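Local structure of hypothetical protein TTHA1785 (Thermus thermophilus, 2EPG) at residues Leu57-Gly65 with Ile273-Ala281. The protein probably joins RNA ends as a manganese-dependent, GTP-using RNA ligase of the RtcB family, sealing a 3'-phosphate or 2',3'-cyclic phosphate end to a 5'-hydroxyl end. Sequence-based numbering, arbitrary orientation.
Sequences LMNVATLPG and IELVDKQLA
L280 and L63 form the buried apolar part of the contact, CD1 of L63 lying 3.8 Å from CG of L280. The other branch of L63 turns to L275, its CD2 4.2 Å from CD2 of that residue, so one leucine spans both the 3-10 segment 278-280 and the loop leading into it. With chi1 at -63°, CG of L63 stands opposite its own carbonyl carbon and the branched end reaches closer to 273-281 than its CB direction would suggest. CD2 of L280 packs against helix 52-60, 3.5 Å from the backbone O of N59, while F82 also touches L280. On the more exposed flank, the CG2 methyl of V276 rests against the side chain of N59, 3.6 Å from its CB. Further along, the side chains of P64 and I273 cross at about a right angle, with CG and CD of the proline against CG2 of I273, and V97 of strand 97-98 touches L63, P64 and I273 alike.

Polar contact between the segments passes through two waters, with no direct hydrogen bond. One water donates to OG1 of T62 and to the carbonyl O of E274, and accepts from the backbone N of V276 at 2.8 Å; the second donates to the carbonyl O atoms of T62 and E274. NE of R31 is hydrogen-bonded to the T62 carbonyl O.

Each backbone is shaped locally: V60 to L63 make a type I turn, and OD2 of D277 accepts from N of Q279, met from above the carboxylate plane, in an Asx turn at the 3-10 segment. Away from the predicted manganese and GMP sites, this is water-bridged loop packing that joins the C-terminal end of helix 52-60 to the connection between helix 268-271 and strand 283-284.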
loop_
_atom_site.group_PDB
_atom_site.type_symbol
_atom_site.label_atom_id
_atom_site.label_comp_id
_atom_site.label_asym_id
_atom_site.label_seq_id
_atom_site.Cartn_x
_atom_site.Cartn_y
_atom_site.Cartn_z
ATOM N N LEU A 57 7.769 11.782 13.853
ATOM C CA LEU A 57 8.707 11.778 12.724
ATOM C C LEU A 57 10.106 12.102 13.258
ATOM O O LEU A 57 11.108 11.518 12.826
ATOM C CB LEU A 57 8.304 12.812 11.659
ATOM C CG LEU A 57 9.250 12.895 10.446
ATOM C CD1 LEU A 57 9.223 11.572 9.718
ATOM C CD2 LEU A 57 8.854 14.037 9.505
HETATM N N MSE A 58 10.175 13.025 14.211
HETATM C CA MSE A 58 11.465 13.380 14.800
HETATM C C MSE A 58 12.063 12.202 15.573
HETATM O O MSE A 58 13.276 12.009 15.579
HETATM C CB MSE A 58 11.311 14.604 15.713
HETATM C CG MSE A 58 11.143 15.904 14.941
HETATM SE SE MSE A 58 10.405 17.358 16.014
HETATM C CE MSE A 58 12.032 17.867 16.934
ATOM N N ASN A 59 11.210 11.407 16.214
ATOM C CA ASN A 59 11.679 10.242 16.972
ATOM C C ASN A 59 12.292 9.220 16.005
ATOM O O ASN A 59 13.314 8.603 16.294
ATOM C CB ASN A 59 10.516 9.591 17.724
ATOM C CG ASN A 59 9.918 10.493 18.797
ATOM O OD1 ASN A 59 8.796 10.266 19.236
ATOM N ND2 ASN A 59 10.661 11.493 19.230
ATOM N N VAL A 60 11.650 9.044 14.859
ATOM C CA VAL A 60 12.133 8.116 13.843
ATOM C C VAL A 60 13.575 8.485 13.504
ATOM O O VAL A 60 14.434 7.616 13.398
ATOM C CB VAL A 60 11.253 8.196 12.575
ATOM C CG1 VAL A 60 11.880 7.378 11.436
ATOM C CG2 VAL A 60 9.842 7.682 12.893
ATOM N N ALA A 61 13.831 9.783 13.364
ATOM C CA ALA A 61 15.157 10.298 13.031
ATOM C C ALA A 61 16.237 10.024 14.080
ATOM O O ALA A 61 17.414 10.296 13.835
ATOM C CB ALA A 61 15.070 11.808 12.758
ATOM N N THR A 62 15.846 9.515 15.253
ATOM C CA THR A 62 16.822 9.196 16.303
ATOM C C THR A 62 17.363 7.763 16.148
ATOM O O THR A 62 18.336 7.396 16.796
ATOM C CB THR A 62 16.209 9.275 17.720
ATOM O OG1 THR A 62 15.211 8.248 17.857
ATOM C CG2 THR A 62 15.566 10.637 17.972
ATOM N N LEU A 63 16.739 6.961 15.289
ATOM C CA LEU A 63 17.155 5.564 15.094
ATOM C C LEU A 63 18.478 5.363 14.346
ATOM O O LEU A 63 18.790 6.086 13.403
ATOM C CB LEU A 63 16.023 4.789 14.421
ATOM C CG LEU A 63 14.783 4.753 15.327
ATOM C CD1 LEU A 63 13.604 4.105 14.618
ATOM C CD2 LEU A 63 15.121 3.977 16.591
ATOM N N PRO A 64 19.276 4.364 14.768
ATOM C CA PRO A 64 20.585 4.025 14.189
ATOM C C PRO A 64 20.581 3.695 12.702
ATOM O O PRO A 64 19.710 2.976 12.221
ATOM C CB PRO A 64 21.040 2.820 15.023
ATOM C CG PRO A 64 20.244 2.920 16.277
ATOM C CD PRO A 64 18.899 3.365 15.784
ATOM N N GLY A 65 21.576 4.217 11.986
ATOM C CA GLY A 65 21.689 3.955 10.559
ATOM C C GLY A 65 20.605 4.570 9.690
ATOM O O GLY A 65 20.450 4.188 8.526
ATOM N N ILE A 273 20.217 -0.227 21.482
ATOM C CA ILE A 273 19.426 0.703 20.682
ATOM C C ILE A 273 18.520 1.502 21.622
ATOM O O ILE A 273 17.608 0.949 22.235
ATOM C CB ILE A 273 18.554 -0.057 19.659
ATOM C CG1 ILE A 273 19.444 -0.881 18.720
ATOM C CG2 ILE A 273 17.719 0.922 18.854
ATOM C CD1 ILE A 273 18.681 -1.889 17.872
ATOM N N GLU A 274 18.785 2.798 21.743
ATOM C CA GLU A 274 17.989 3.664 22.608
ATOM C C GLU A 274 16.683 4.080 21.931
ATOM O O GLU A 274 16.694 4.653 20.841
ATOM C CB GLU A 274 18.799 4.905 22.985
ATOM C CG GLU A 274 18.003 5.964 23.723
ATOM C CD GLU A 274 18.859 7.155 24.127
ATOM O OE1 GLU A 274 19.830 6.954 24.897
ATOM O OE2 GLU A 274 18.563 8.285 23.674
ATOM N N LEU A 275 15.562 3.794 22.587
ATOM C CA LEU A 275 14.235 4.115 22.063
ATOM C C LEU A 275 13.551 5.217 22.878
ATOM O O LEU A 275 13.181 4.995 24.026
ATOM C CB LEU A 275 13.353 2.861 22.088
ATOM C CG LEU A 275 13.931 1.587 21.468
ATOM C CD1 LEU A 275 13.044 0.404 21.825
ATOM C CD2 LEU A 275 14.055 1.745 19.951
ATOM N N VAL A 276 13.372 6.395 22.286
ATOM C CA VAL A 276 12.710 7.499 22.986
ATOM C C VAL A 276 11.230 7.170 23.182
ATOM O O VAL A 276 10.558 7.750 24.026
ATOM C CB VAL A 276 12.817 8.830 22.196
ATOM C CG1 VAL A 276 14.279 9.199 21.983
ATOM C CG2 VAL A 276 12.102 8.707 20.871
ATOM N N ASP A 277 10.743 6.228 22.385
ATOM C CA ASP A 277 9.361 5.780 22.433
ATOM C C ASP A 277 9.434 4.265 22.267
ATOM O O ASP A 277 9.975 3.778 21.278
ATOM C CB ASP A 277 8.582 6.428 21.280
ATOM C CG ASP A 277 7.200 5.834 21.081
ATOM O OD1 ASP A 277 6.528 6.238 20.107
ATOM O OD2 ASP A 277 6.779 4.969 21.880
ATOM N N LYS A 278 8.910 3.521 23.236
ATOM C CA LYS A 278 8.946 2.060 23.181
ATOM C C LYS A 278 8.271 1.481 21.941
ATOM O O LYS A 278 8.594 0.370 21.513
ATOM C CB LYS A 278 8.301 1.460 24.438
ATOM C CG LYS A 278 6.989 2.131 24.842
ATOM C CD LYS A 278 5.891 1.129 25.215
ATOM C CE LYS A 278 5.370 0.377 23.987
ATOM N NZ LYS A 278 4.169 -0.462 24.309
ATOM N N GLN A 279 7.339 2.232 21.363
ATOM C CA GLN A 279 6.625 1.771 20.179
ATOM C C GLN A 279 7.525 1.810 18.943
ATOM O O GLN A 279 7.150 1.336 17.867
ATOM C CB GLN A 279 5.368 2.622 19.956
ATOM C CG GLN A 279 4.514 2.780 21.211
ATOM C CD GLN A 279 3.055 3.090 20.906
ATOM O OE1 GLN A 279 2.743 4.022 20.161
ATOM N NE2 GLN A 279 2.153 2.306 21.489
ATOM N N LEU A 280 8.718 2.368 19.119
ATOM C CA LEU A 280 9.712 2.470 18.051
ATOM C C LEU A 280 10.596 1.214 18.060
ATOM O O LEU A 280 11.626 1.153 17.373
ATOM C CB LEU A 280 10.574 3.703 18.294
ATOM C CG LEU A 280 10.789 4.707 17.169
ATOM C CD1 LEU A 280 9.470 5.130 16.545
ATOM C CD2 LEU A 280 11.525 5.904 17.749
ATOM N N ALA A 281 10.190 0.225 18.853
ATOM C CA ALA A 281 10.916 -1.032 18.996
ATOM C C ALA A 281 11.555 -1.494 17.689
ATOM O O ALA A 281 10.853 -1.760 16.720
ATOM C CB ALA A 281 9.975 -2.100 19.521
HETATM O O HOH W 1 15.048 6.557 20.086
HETATM O O HOH W 2 18.468 5.503 18.792
#